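Local coordinates for HRDC domain-containing protein (Bifidobacterium adolescentis ATCC 15703, PDB 3CYM) that probably acts as a 3'-5' exonuclease of the ribonuclease D type, trimming nucleic acid ends, at residues H38-A43 against E178-M183; A45-G50 against S101-P106; F51-E56 against R243-A248; I69-P74 against D164-A169; D120-A125 against K131-A136. All coordinates share one frame; numbering follows the deposited sequence.

Contact 1: H38-A43 against E178-M183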
# COMPACT_ATOMS: atom_id res chain seq x y z
N HIS A 38 -13.06 -14.16 22.66
CA HIS A 38 -13.76 -14.93 21.62
C HIS A 38 -14.01 -14.11 20.36
O HIS A 38 -13.94 -12.87 20.38
CB HIS A 38 -15.09 -15.48 22.14
CG HIS A 38 -14.95 -16.48 23.25
ND1 HIS A 38 -15.12 -17.83 23.05
CD2 HIS A 38 -14.67 -16.32 24.56
CE1 HIS A 38 -14.94 -18.47 24.20
NE2 HIS A 38 -14.67 -17.57 25.13
N GLY A 39 -14.30 -14.80 19.27
CA GLY A 39 -14.59 -14.15 18.00
C GLY A 39 -13.37 -13.55 17.32
O GLY A 39 -12.22 -13.83 17.70
N SER A 40 -13.62 -12.68 16.34
CA SER A 40 -12.60 -12.18 15.43
C SER A 40 -11.68 -11.11 16.01
O SER A 40 -12.04 -10.39 16.94
CB SER A 40 -13.27 -11.63 14.17
OG SER A 40 -14.06 -12.60 13.52
N LEU A 41 -10.50 -11.00 15.41
CA LEU A 41 -9.52 -10.00 15.79
C LEU A 41 -9.58 -8.81 14.82
O LEU A 41 -9.19 -8.92 13.66
CB LEU A 41 -8.11 -10.60 15.78
CG LEU A 41 -6.95 -9.71 16.27
CD1 LEU A 41 -6.96 -9.54 17.79
CD2 LEU A 41 -5.63 -10.26 15.81
N ALA A 42 -10.09 -7.68 15.31
CA ALA A 42 -10.00 -6.41 14.59
C ALA A 42 -8.54 -5.97 14.59
O ALA A 42 -7.93 -5.91 15.66
CB ALA A 42 -10.87 -5.37 15.26
N ALA A 43 -7.98 -5.68 13.42
CA ALA A 43 -6.56 -5.31 13.30
C ALA A 43 -6.32 -4.07 12.43
O ALA A 43 -7.11 -3.76 11.55
CB ALA A 43 -5.75 -6.47 12.78
N GLU A 178 -18.01 -5.46 14.27
CA GLU A 178 -19.40 -5.14 13.93
C GLU A 178 -19.58 -4.94 12.43
O GLU A 178 -20.63 -5.26 11.88
CB GLU A 178 -19.90 -3.91 14.69
CG GLU A 178 -20.06 -4.11 16.19
CD GLU A 178 -18.85 -3.64 16.99
OE1 GLU A 178 -17.78 -3.40 16.40
OE2 GLU A 178 -18.99 -3.52 18.23
N LEU A 179 -18.54 -4.40 11.78
CA LEU A 179 -18.53 -4.28 10.32
C LEU A 179 -18.63 -5.63 9.65
O LEU A 179 -19.52 -5.85 8.83
CB LEU A 179 -17.27 -3.57 9.83
CG LEU A 179 -17.32 -2.08 9.52
CD1 LEU A 179 -16.05 -1.70 8.77
CD2 LEU A 179 -18.58 -1.69 8.72
N GLU A 180 -17.72 -6.54 10.03
CA GLU A 180 -17.68 -7.91 9.50
C GLU A 180 -19.04 -8.61 9.58
O GLU A 180 -19.47 -9.21 8.60
CB GLU A 180 -16.62 -8.76 10.23
CG GLU A 180 -16.80 -10.26 9.99
CD GLU A 180 -15.82 -11.17 10.70
OE1 GLU A 180 -15.42 -12.18 10.09
OE2 GLU A 180 -15.45 -10.89 11.86
N THR A 181 -19.70 -8.49 10.73
CA THR A 181 -21.01 -9.12 11.00
C THR A 181 -22.08 -8.66 10.00
O THR A 181 -22.68 -9.50 9.33
CB THR A 181 -21.47 -8.87 12.46
OG1 THR A 181 -20.44 -9.32 13.37
CG2 THR A 181 -22.75 -9.62 12.77
N LYS A 182 -22.29 -7.35 9.89
CA LYS A 182 -23.21 -6.74 8.92
C LYS A 182 -22.85 -7.07 7.47
O LYS A 182 -23.73 -7.35 6.66
CB LYS A 182 -23.26 -5.21 9.07
CG LYS A 182 -24.00 -4.70 10.29
CD LYS A 182 -25.52 -4.70 10.10
CE LYS A 182 -26.25 -4.18 11.35
NZ LYS A 182 -26.20 -5.15 12.48
N MET A 183 -21.56 -7.01 7.15
CA MET A 183 -21.10 -7.21 5.78
C MET A 183 -21.15 -8.68 5.33
O MET A 183 -21.35 -8.95 4.14
CB MET A 183 -19.69 -6.63 5.56
CG MET A 183 -19.58 -5.10 5.77
SD MET A 183 -17.92 -4.49 5.43
CE MET A 183 -18.05 -4.49 3.69
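Ser40 OG donates a hydrogen bond of 2.8 Å to Glu180 OE2, and this single bond carries nearly all of the contact between the first residues of strand 40-47 and helix 176-190. The hydroxyl meets the syn lone pair of OE2, on the side facing the other carboxylate oxygen. Ser40 OG lies beside its own backbone N and anti to the carbonyl carbon (chi1 -58°), and from there it reaches the carboxylate. The methylene follows the hydroxyl closely, with Ser40 CB 3.3 Å from Glu180 OE2. Glu180 spans the gap from the helix: CG is anti to the backbone N (chi1 164°) and the chain runs on extended (chi2 -178°), carrying the acid well clear of the helix backbone, whose nearest CA, that of Glu180 itself, is 8.9 Å from the CA of Ser40. A serine suits the strand, being short enough to sit on the sheet and still offer a proton; a glutamate suits the helix, its extended chain being long enough to carry the acid across to the strand. Both Ser40 and Glu180 also touch the neighbouring strand 95-98, so the bond joins one face of the mixed, RNase H-like sheet to the helix that covers it. The other oxygen, Glu180 OE1, forms a salt bridge with Arg184, one turn further along the same helix. The buried carboxylate thus has a cation at one oxygen and a hydroxyl at the other, a setting likely to favour its ionised form.

Contact 2: A45-G50 against S101-P106. With NA (sodium ion), chain B.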
# COMPACT_ATOMS: atom_id res chain seq x y z
N ALA A 45 -2.65 -1.04 11.46
CA ALA A 45 -1.29 -0.59 11.72
C ALA A 45 -1.07 0.82 11.22
O ALA A 45 -1.65 1.22 10.20
CB ALA A 45 -0.28 -1.53 11.09
N GLU A 46 -0.23 1.56 11.92
CA GLU A 46 0.16 2.89 11.48
C GLU A 46 1.63 2.93 11.08
O GLU A 46 2.46 2.26 11.69
CB GLU A 46 -0.11 3.93 12.57
CG GLU A 46 -1.57 4.01 13.05
CD GLU A 46 -2.58 4.16 11.92
OE1 GLU A 46 -2.38 5.00 11.03
OE2 GLU A 46 -3.61 3.44 11.93
N ARG A 47 1.92 3.72 10.06
CA ARG A 47 3.30 3.91 9.62
C ARG A 47 3.63 5.38 9.38
O ARG A 47 2.75 6.20 9.10
CB ARG A 47 3.62 3.04 8.40
CG ARG A 47 2.70 3.21 7.23
CD ARG A 47 2.78 1.99 6.31
NE ARG A 47 2.27 0.80 6.99
CZ ARG A 47 1.01 0.37 6.93
NH1 ARG A 47 0.66 -0.71 7.59
NH2 ARG A 47 0.10 1.02 6.21
N ALA A 48 4.91 5.71 9.49
CA ALA A 48 5.33 7.10 9.39
C ALA A 48 5.78 7.42 7.96
O ALA A 48 6.89 7.92 7.76
CB ALA A 48 6.43 7.37 10.39
N SER A 49 4.91 7.11 6.99
CA SER A 49 5.17 7.35 5.57
C SER A 49 5.31 8.84 5.29
O SER A 49 4.58 9.65 5.86
CB SER A 49 4.03 6.78 4.72
OG SER A 49 2.81 7.45 4.99
N GLY A 50 6.26 9.19 4.43
CA GLY A 50 6.55 10.59 4.15
C GLY A 50 7.59 11.14 5.12
O GLY A 50 8.26 12.12 4.81
N SER A 101 -6.32 -5.19 3.24
CA SER A 101 -5.36 -6.05 3.91
C SER A 101 -3.98 -6.09 3.26
O SER A 101 -3.00 -6.42 3.92
CB SER A 101 -5.91 -7.47 4.04
OG SER A 101 -6.04 -8.08 2.76
N LEU A 102 -3.90 -5.72 1.98
CA LEU A 102 -2.62 -5.69 1.28
C LEU A 102 -1.66 -4.62 1.84
O LEU A 102 -0.45 -4.71 1.65
CB LEU A 102 -2.84 -5.50 -0.23
CG LEU A 102 -2.94 -6.75 -1.13
CD1 LEU A 102 -3.31 -8.05 -0.41
CD2 LEU A 102 -3.87 -6.48 -2.32
N GLN A 103 -2.22 -3.63 2.53
CA GLN A 103 -1.44 -2.59 3.19
C GLN A 103 -0.73 -3.04 4.47
O GLN A 103 0.43 -2.71 4.67
CB GLN A 103 -2.32 -1.36 3.47
CG GLN A 103 -1.99 -0.12 2.63
CD GLN A 103 -1.86 -0.40 1.13
OE1 GLN A 103 -0.80 -0.18 0.54
NE2 GLN A 103 -2.94 -0.88 0.51
N ASP A 104 -1.43 -3.78 5.34
CA ASP A 104 -0.88 -4.13 6.65
C ASP A 104 -0.32 -5.54 6.80
O ASP A 104 0.43 -5.81 7.74
CB ASP A 104 -1.91 -3.90 7.76
CG ASP A 104 -2.43 -2.49 7.80
OD1 ASP A 104 -1.68 -1.54 7.49
OD2 ASP A 104 -3.63 -2.33 8.12
N LEU A 105 -0.68 -6.44 5.89
CA LEU A 105 -0.16 -7.81 5.96
C LEU A 105 1.36 -7.96 5.80
O LEU A 105 1.95 -8.80 6.48
CB LEU A 105 -0.93 -8.76 5.03
CG LEU A 105 -2.36 -9.18 5.41
CD1 LEU A 105 -3.05 -9.81 4.22
CD2 LEU A 105 -2.44 -10.11 6.61
N PRO A 106 2.01 -7.17 4.90
CA PRO A 106 3.47 -7.31 4.85
C PRO A 106 4.19 -6.94 6.14
O PRO A 106 5.13 -7.63 6.54
CB PRO A 106 3.87 -6.35 3.72
CG PRO A 106 2.65 -6.20 2.90
CD PRO A 106 1.53 -6.21 3.89
NA NA B . -5.38 3.31 9.93
O HOH W 1 -3.42 2.59 8.83
O HOH W 2 -4.59 5.53 9.15
O HOH W 3 1.56 -3.56 8.86
O HOH W 4 -6.14 2.01 8.12
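The bond from Arg47 NH1 to Asp104 OD1 is remarkably short at 2.5 Å, a value best taken with some reserve at this resolution, and almost perfectly straight, with an N-H...O angle of 179°. It is part of a salt bridge in which OD1 sits at the edge of the guanidinium, near its plane, while the carboxylate itself is turned 42° against that plane. Gln103 O lies over one face of the same group, 3.5 Å from Arg47 NH1, as a neighbour and not as a bonded acceptor. Arg47 starts from a less common first torsion, CG wedged between the backbone N and the carbonyl carbon (chi1 55°), and a bend at chi3 folds the head toward helix 101-111. With a methionine here, Asp104 OD1 would probably lose its guanidinium partner, and with it the charged link from strand to helix. Strand 40-47 alternates as a strand must: Ala45 and Arg47 face the helix, and small Ala45 lets the acid come close, its CB 3.9 Å from Asp104 OD1. Glu46 starts out on the other side and binds the sodium ion through OE2 at 2.7 Å, joined by Asp44 and Asp172; this Asp-x-Glu strand with further aspartates is consistent with the metal centre of DEDD exonucleases. Asp104 itself lies about 3 Å from a second sodium ion, measured from its side chain. Water 1, a ligand of the first ion, donates to Ala45 O at 2.6 Å. Beside the salt bridge, water 3 donates to Asp104 O at 2.8 Å and accepts a weak bond from Arg47 NH1.

Contact 3: F51-E56 against R243-A248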
# COMPACT_ATOMS: atom_id res chain seq x y z
N PHE A 51 7.73 10.48 6.27
CA PHE A 51 8.68 10.90 7.32
C PHE A 51 9.87 9.96 7.47
O PHE A 51 11.02 10.35 7.23
CB PHE A 51 7.96 11.05 8.66
CG PHE A 51 6.89 12.10 8.66
CD1 PHE A 51 7.20 13.42 8.98
CD2 PHE A 51 5.57 11.77 8.36
CE1 PHE A 51 6.22 14.41 8.98
CE2 PHE A 51 4.57 12.75 8.36
CZ PHE A 51 4.90 14.07 8.67
N ARG A 52 9.60 8.73 7.90
CA ARG A 52 10.64 7.70 8.03
C ARG A 52 10.92 7.04 6.68
O ARG A 52 10.28 7.38 5.68
CB ARG A 52 10.24 6.65 9.07
CG ARG A 52 10.17 7.17 10.51
CD ARG A 52 11.46 7.86 10.90
NE ARG A 52 11.37 8.53 12.19
CZ ARG A 52 11.97 8.12 13.29
NH1 ARG A 52 11.82 8.81 14.42
NH2 ARG A 52 12.73 7.04 13.28
N TYR A 53 11.85 6.09 6.65
CA TYR A 53 12.31 5.48 5.41
C TYR A 53 11.23 4.76 4.59
O TYR A 53 10.85 5.23 3.52
CB TYR A 53 13.50 4.54 5.65
CG TYR A 53 13.93 3.77 4.40
CD1 TYR A 53 14.50 4.44 3.32
CD2 TYR A 53 13.74 2.39 4.31
CE1 TYR A 53 14.89 3.75 2.18
CE2 TYR A 53 14.12 1.69 3.17
CZ TYR A 53 14.70 2.38 2.12
OH TYR A 53 15.09 1.69 0.99
N GLY A 54 10.73 3.64 5.11
CA GLY A 54 9.83 2.80 4.33
C GLY A 54 8.48 2.61 4.99
O GLY A 54 7.82 3.58 5.37
N HIS A 55 8.08 1.36 5.12
CA HIS A 55 6.75 1.03 5.61
C HIS A 55 6.82 0.15 6.85
O HIS A 55 6.09 -0.83 6.99
CB HIS A 55 5.92 0.38 4.49
CG HIS A 55 5.94 1.17 3.21
ND1 HIS A 55 5.21 2.32 3.03
CD2 HIS A 55 6.65 0.99 2.07
CE1 HIS A 55 5.45 2.81 1.83
NE2 HIS A 55 6.32 2.02 1.22
N GLU A 56 7.73 0.53 7.75
CA GLU A 56 7.82 -0.08 9.07
C GLU A 56 6.66 0.45 9.92
O GLU A 56 6.35 1.64 9.89
CB GLU A 56 9.16 0.27 9.72
CG GLU A 56 9.44 -0.41 11.05
CD GLU A 56 10.66 0.17 11.78
OE1 GLU A 56 11.54 0.78 11.13
OE2 GLU A 56 10.73 0.00 13.02
N ARG A 243 22.40 6.04 -4.03
CA ARG A 243 23.06 6.55 -2.83
C ARG A 243 22.07 7.19 -1.86
O ARG A 243 22.16 6.98 -0.66
CB ARG A 243 24.22 7.49 -3.18
CG ARG A 243 25.07 7.93 -1.99
CD ARG A 243 25.54 6.78 -1.09
NE ARG A 243 26.40 7.27 -0.01
CZ ARG A 243 26.64 6.64 1.14
NH1 ARG A 243 26.07 5.48 1.43
NH2 ARG A 243 27.44 7.21 2.03
N ARG A 244 21.11 7.95 -2.40
CA ARG A 244 20.03 8.53 -1.60
C ARG A 244 19.23 7.44 -0.87
O ARG A 244 18.82 7.63 0.26
CB ARG A 244 19.10 9.37 -2.49
CG ARG A 244 18.00 10.13 -1.76
CD ARG A 244 17.08 10.82 -2.74
NE ARG A 244 16.17 9.90 -3.43
CZ ARG A 244 15.14 10.29 -4.17
NH1 ARG A 244 14.38 9.38 -4.77
NH2 ARG A 244 14.85 11.58 -4.31
N ASP A 245 19.03 6.30 -1.52
CA ASP A 245 18.27 5.18 -0.93
C ASP A 245 19.03 4.50 0.20
O ASP A 245 18.43 4.12 1.21
CB ASP A 245 17.88 4.17 -2.01
CG ASP A 245 16.93 3.10 -1.49
OD1 ASP A 245 15.74 3.41 -1.27
OD2 ASP A 245 17.39 1.95 -1.32
N GLU A 246 20.34 4.34 0.03
CA GLU A 246 21.22 3.77 1.06
C GLU A 246 21.20 4.62 2.33
O GLU A 246 20.97 4.10 3.43
CB GLU A 246 22.66 3.68 0.55
CG GLU A 246 22.87 2.67 -0.55
CD GLU A 246 24.26 2.72 -1.13
OE1 GLU A 246 25.12 3.45 -0.58
OE2 GLU A 246 24.49 2.04 -2.15
N LEU A 247 21.43 5.92 2.15
CA LEU A 247 21.49 6.89 3.24
C LEU A 247 20.15 7.12 3.90
O LEU A 247 20.09 7.41 5.08
CB LEU A 247 22.06 8.21 2.73
CG LEU A 247 23.56 8.18 2.37
CD1 LEU A 247 23.98 9.36 1.53
CD2 LEU A 247 24.42 8.09 3.62
N ALA A 248 19.07 7.00 3.13
CA ALA A 248 17.72 7.14 3.68
C ALA A 248 17.37 5.97 4.59
O ALA A 248 16.68 6.15 5.60
CB ALA A 248 16.72 7.27 2.57
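Tyr53 reaches from the loop between strands 40-47 and 57-65 to helix 231-250, where its OH donates a hydrogen bond of 2.9 Å to Asp245 OD1. With CG anti to the backbone N (chi1 175°), the ring is held out from the loop. Asp245 likewise has CG anti to its N, which swings its acid to the phenol. The two side chains meet at about a right angle, ring and carboxylate planes 56° apart. OD1 lies at the ring edge, in its plane, yet the hydroxyl approaches the syn side of OD1 from 33° outside the carboxylate plane. The second oxygen, Asp245 OD2, forms a salt bridge with Arg249, so both oxygens of the acid are engaged. One helical turn along, Ala248 packs obliquely against the ring at CD1: its CB is 3.7 Å from Tyr53 CD1, and its carbonyl carbon 3.5 Å from the same atom. A methyl group suits this place, since the ring lies close to the helix backbone. Nearby, Arg52 reaches Asp252 in a salt bridge. The arrangement is an interdomain contact, a loop of the exonuclease fold resting on a helix of the HRDC domain.

Contact 4: I69-P74 against D164-A169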
# COMPACT_ATOMS: atom_id res chain seq x y z
N ILE A 69 -9.23 -2.78 23.34
CA ILE A 69 -8.28 -2.25 22.35
C ILE A 69 -6.85 -2.24 22.89
O ILE A 69 -6.58 -1.73 23.99
CB ILE A 69 -8.70 -0.82 21.85
CG1 ILE A 69 -10.13 -0.85 21.27
CG2 ILE A 69 -7.70 -0.27 20.83
CD1 ILE A 69 -10.70 0.53 20.90
N GLY A 70 -5.95 -2.85 22.12
CA GLY A 70 -4.51 -2.75 22.37
C GLY A 70 -3.80 -1.93 21.31
O GLY A 70 -3.87 -2.25 20.13
N LEU A 71 -3.11 -0.87 21.75
CA LEU A 71 -2.25 -0.07 20.88
C LEU A 71 -0.81 -0.43 21.19
O LEU A 71 -0.28 -0.04 22.23
CB LEU A 71 -2.49 1.44 21.07
CG LEU A 71 -3.92 1.98 20.99
CD1 LEU A 71 -3.90 3.48 21.03
CD2 LEU A 71 -4.59 1.53 19.72
N LEU A 72 -0.16 -1.17 20.30
CA LEU A 72 1.12 -1.78 20.62
C LEU A 72 2.24 -1.04 19.91
O LEU A 72 2.21 -0.87 18.69
CB LEU A 72 1.13 -3.27 20.24
CG LEU A 72 0.28 -4.42 20.84
CD1 LEU A 72 0.72 -4.89 22.20
CD2 LEU A 72 -1.22 -4.20 20.84
N ASP A 73 3.23 -0.59 20.69
CA ASP A 73 4.43 0.09 20.19
C ASP A 73 5.46 -0.96 19.79
O ASP A 73 6.13 -1.50 20.66
CB ASP A 73 4.98 0.98 21.32
CG ASP A 73 6.19 1.84 20.90
OD1 ASP A 73 6.86 1.59 19.88
OD2 ASP A 73 6.49 2.79 21.66
N PRO A 74 5.62 -1.24 18.47
CA PRO A 74 6.51 -2.32 18.02
C PRO A 74 7.99 -2.12 18.40
O PRO A 74 8.64 -3.08 18.82
CB PRO A 74 6.35 -2.30 16.49
CG PRO A 74 5.06 -1.60 16.24
CD PRO A 74 4.99 -0.56 17.32
N ASP A 164 -4.97 12.38 21.17
CA ASP A 164 -5.79 12.45 19.95
C ASP A 164 -5.43 11.38 18.93
O ASP A 164 -6.32 10.78 18.30
CB ASP A 164 -5.67 13.82 19.29
CG ASP A 164 -6.34 14.92 20.09
OD1 ASP A 164 -7.51 14.75 20.50
OD2 ASP A 164 -5.69 15.97 20.29
N TRP A 165 -4.12 11.15 18.77
CA TRP A 165 -3.57 10.16 17.84
C TRP A 165 -3.90 8.74 18.29
O TRP A 165 -4.27 7.89 17.47
CB TRP A 165 -2.05 10.29 17.73
CG TRP A 165 -1.54 11.55 17.08
CD1 TRP A 165 -2.21 12.73 16.91
CD2 TRP A 165 -0.22 11.76 16.56
NE1 TRP A 165 -1.40 13.66 16.29
CE2 TRP A 165 -0.17 13.09 16.07
CE3 TRP A 165 0.92 10.96 16.45
CZ2 TRP A 165 0.98 13.63 15.49
CZ3 TRP A 165 2.05 11.48 15.87
CH2 TRP A 165 2.08 12.81 15.40
N ARG A 166 -3.74 8.50 19.60
CA ARG A 166 -4.10 7.22 20.21
C ARG A 166 -5.59 6.95 20.00
O ARG A 166 -5.98 5.82 19.76
CB ARG A 166 -3.77 7.21 21.71
CG ARG A 166 -2.29 6.95 22.02
CD ARG A 166 -2.07 6.64 23.50
NE ARG A 166 -2.04 7.84 24.33
CZ ARG A 166 -3.02 8.23 25.14
NH1 ARG A 166 -4.13 7.52 25.25
NH2 ARG A 166 -2.89 9.34 25.86
N ASN A 167 -6.39 8.00 20.11
CA ASN A 167 -7.84 7.95 19.86
C ASN A 167 -8.18 7.58 18.41
O ASN A 167 -9.04 6.72 18.17
CB ASN A 167 -8.49 9.28 20.26
CG ASN A 167 -9.99 9.24 20.16
OD1 ASN A 167 -10.63 8.30 20.63
ND2 ASN A 167 -10.57 10.27 19.56
N TYR A 168 -7.49 8.22 17.46
CA TYR A 168 -7.60 7.89 16.04
C TYR A 168 -7.26 6.42 15.77
O TYR A 168 -7.98 5.74 15.05
CB TYR A 168 -6.68 8.80 15.19
CG TYR A 168 -6.58 8.40 13.72
CD1 TYR A 168 -7.44 8.95 12.76
CD2 TYR A 168 -5.61 7.48 13.29
CE1 TYR A 168 -7.34 8.58 11.40
CE2 TYR A 168 -5.51 7.11 11.94
CZ TYR A 168 -6.37 7.67 11.01
OH TYR A 168 -6.26 7.29 9.68
N ALA A 169 -6.15 5.96 16.34
CA ALA A 169 -5.66 4.61 16.12
C ALA A 169 -6.60 3.56 16.73
O ALA A 169 -6.81 2.49 16.15
CB ALA A 169 -4.26 4.46 16.66
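This is a buried, apolar contact between a strand and a helix: Leu71, on strand 68-72 near one margin of the mixed sheet, is pressed against helix 163-174, which covers that face. No hydrogen bond crosses it. Leu71 does the work with its two methyl groups, CG standing anti to the carbonyl carbon and beside the backbone N (chi1 -52°), so that the branch forks over the helix backbone. One prong, CD1, lies 3.4 Å from Arg166 O and 3.8 Å from Arg166 CB, meeting the root of that side chain roughly at a right angle. The other, Leu71 CD2, faces the next turn, 4.1 Å from Ala169 C and 4.2 Å from Ala169 CB. A leucine suits the strand because its fork can touch two successive turns at once, and an alanine suits the helix because a methyl lets the backbone itself come near; the CA atoms of Leu71 and Ala169 are 7.5 Å apart. Arg166 takes part with its aliphatic beginning, while in the conformer described its guanidinium hydrogen-bonds Pro18 O through NH1. Strand neighbours extend the same interface, for Ile69 packs on Ala170 and Val173 later in the helix, and Ala169 also touches Leu59 on strand 57-65. The carbonyl of Ala169 accepts from Gln61, which Leu71 touches too, so a polar link runs from sheet to helix beside the greasy one. Between the two segments, then, cohesion rests on van der Waals fit and the exclusion of water, with the polar head of Arg166 directed outside the interface.

Contact 5: D120-A125 against K131-A136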
# COMPACT_ATOMS: atom_id res chain seq x y z
N ASP A 120 -11.53 -9.14 4.78
CA ASP A 120 -11.14 -7.81 4.32
C ASP A 120 -12.39 -6.95 4.09
O ASP A 120 -13.17 -7.20 3.17
CB ASP A 120 -10.26 -7.91 3.07
CG ASP A 120 -9.50 -6.62 2.75
OD1 ASP A 120 -10.00 -5.50 3.02
OD2 ASP A 120 -8.40 -6.73 2.19
N THR A 121 -12.58 -5.94 4.94
CA THR A 121 -13.78 -5.09 4.84
C THR A 121 -13.75 -4.18 3.61
O THR A 121 -14.79 -3.71 3.18
CB THR A 121 -14.04 -4.23 6.11
OG1 THR A 121 -12.86 -3.48 6.44
CG2 THR A 121 -14.45 -5.09 7.29
N GLU A 122 -12.57 -3.92 3.05
CA GLU A 122 -12.50 -3.14 1.83
C GLU A 122 -12.89 -4.03 0.67
O GLU A 122 -13.72 -3.63 -0.13
CB GLU A 122 -11.12 -2.50 1.60
CG GLU A 122 -11.05 -1.75 0.26
CD GLU A 122 -10.01 -0.65 0.21
OE1 GLU A 122 -9.08 -0.76 -0.61
OE2 GLU A 122 -10.12 0.33 0.98
N ILE A 123 -12.31 -5.22 0.59
CA ILE A 123 -12.64 -6.17 -0.48
C ILE A 123 -14.13 -6.50 -0.53
O ILE A 123 -14.75 -6.45 -1.60
CB ILE A 123 -11.75 -7.44 -0.38
CG1 ILE A 123 -10.30 -7.09 -0.75
CG2 ILE A 123 -12.30 -8.55 -1.26
CD1 ILE A 123 -9.33 -8.26 -0.70
N ALA A 124 -14.71 -6.80 0.64
CA ALA A 124 -16.14 -7.04 0.79
C ALA A 124 -17.01 -5.85 0.35
O ALA A 124 -18.00 -6.04 -0.34
CB ALA A 124 -16.47 -7.42 2.22
N ALA A 125 -16.62 -4.63 0.72
CA ALA A 125 -17.36 -3.43 0.30
C ALA A 125 -17.42 -3.25 -1.22
O ALA A 125 -18.46 -2.88 -1.76
CB ALA A 125 -16.79 -2.19 0.96
N LYS A 131 -19.10 2.17 -3.99
CA LYS A 131 -18.34 3.10 -4.82
C LYS A 131 -17.28 3.94 -4.08
O LYS A 131 -16.22 4.24 -4.64
CB LYS A 131 -19.35 4.00 -5.52
CG LYS A 131 -20.81 3.86 -4.99
CD LYS A 131 -21.07 4.60 -3.66
CE LYS A 131 -22.47 4.34 -3.13
NZ LYS A 131 -22.73 2.90 -2.81
N ARG A 132 -17.57 4.32 -2.84
CA ARG A 132 -16.57 4.92 -1.96
C ARG A 132 -16.34 3.96 -0.81
O ARG A 132 -17.24 3.70 0.00
CB ARG A 132 -17.03 6.28 -1.44
CG ARG A 132 -16.92 7.40 -2.47
CD ARG A 132 -17.49 8.74 -1.99
NE ARG A 132 -18.94 8.70 -1.85
CZ ARG A 132 -19.58 8.57 -0.69
NH1 ARG A 132 -18.89 8.47 0.44
NH2 ARG A 132 -20.90 8.53 -0.65
N PHE A 133 -15.13 3.42 -0.77
CA PHE A 133 -14.83 2.24 0.02
C PHE A 133 -13.69 2.44 1.02
O PHE A 133 -13.00 1.49 1.39
CB PHE A 133 -14.54 1.04 -0.90
CG PHE A 133 -13.58 1.35 -2.02
CD1 PHE A 133 -14.05 1.64 -3.30
CD2 PHE A 133 -12.20 1.32 -1.81
CE1 PHE A 133 -13.16 1.91 -4.36
CE2 PHE A 133 -11.31 1.59 -2.85
CZ PHE A 133 -11.79 1.88 -4.13
N GLY A 134 -13.48 3.69 1.44
CA GLY A 134 -12.60 3.96 2.57
C GLY A 134 -13.30 3.52 3.85
O GLY A 134 -14.51 3.28 3.85
N LEU A 135 -12.54 3.41 4.94
CA LEU A 135 -13.09 2.95 6.22
C LEU A 135 -14.30 3.78 6.67
O LEU A 135 -15.35 3.22 6.96
CB LEU A 135 -12.03 2.90 7.33
CG LEU A 135 -12.55 2.30 8.64
CD1 LEU A 135 -13.00 0.84 8.43
CD2 LEU A 135 -11.55 2.40 9.80
N ALA A 136 -14.14 5.10 6.68
CA ALA A 136 -15.20 6.01 7.13
C ALA A 136 -16.52 5.87 6.34
O ALA A 136 -17.59 5.82 6.94
CB ALA A 136 -14.69 7.44 7.11
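Helix 121-127 and the turn ahead of helix 135-143 come together most closely at Glu122 and Phe133, whose CA atoms are 6.1 Å apart. The glutamate, with CG anti to the backbone N (chi1 177°) and an extended chain, lays its carboxylate beside the phenylalanine. Glu122 CD is 3.6 Å from Phe133 CD2, while OE2 sits at the ring edge, in the plane of the ring; carboxylate and ring planes stand 71° apart. Such an approach brings the negative oxygen to the slightly positive ring hydrogens, a likely favourable match. Glu122 OE2 also comes within 3.1 Å of Phe133 O, but both are acceptors and no bond joins them; the carbonyl is served by His99 NE2. Phe133 adopts the uncommon first torsion that sets CG between the backbone N and the carbonyl carbon (chi1 47°), and its ring makes a cation-pi contact with Arg126. An alanine in place of Glu122 would take the carboxylate from the ring edge, and Phe133 is likely to be packed less firmly on that side. These are consecutive helices of the exonuclease domain, following strand 117-120 at the margin of the sheet. Asp120 closes that strand and is the N-cap of helix 121-127: its OD1 accepts from Glu122 N at 3.0 Å, and weakly from Ile123 N at 3.4 Å, satisfying amides that the first turn leaves without backbone acceptors. Gly134 holds the corresponding cap position before helix 135-143. Further along the first helix, Ala125 offers a methyl to Phe133, CB to CB 4.4 Å, small enough for the turn to lie over the helix.

In the fold
Contacts 1, 2, 4 and 5 all belong to the exonuclease domain, whereas contact 3 ties it to the HRDC domain. Contact 2 is nearest the metal centre and touches three others: Arg47 CB lies 3.4 Å from Glu56 O in contact 3, Glu46 OE1 is 3.9 Å from Tyr168 CE2 in contact 4, and Ser101 OG makes a probable hydrogen bond of 2.8 Å to Asp120 OD2 in contact 5. Contacts 1 and 2 share strand 40-47, their centres about 20 Å apart. Contact 1 meets contact 5 through Met183, whose CE is 3.6 Å from Ala124 CB. Contacts 1 and 3, about 35 Å apart between centres, lie on opposite sides of the chain's centre.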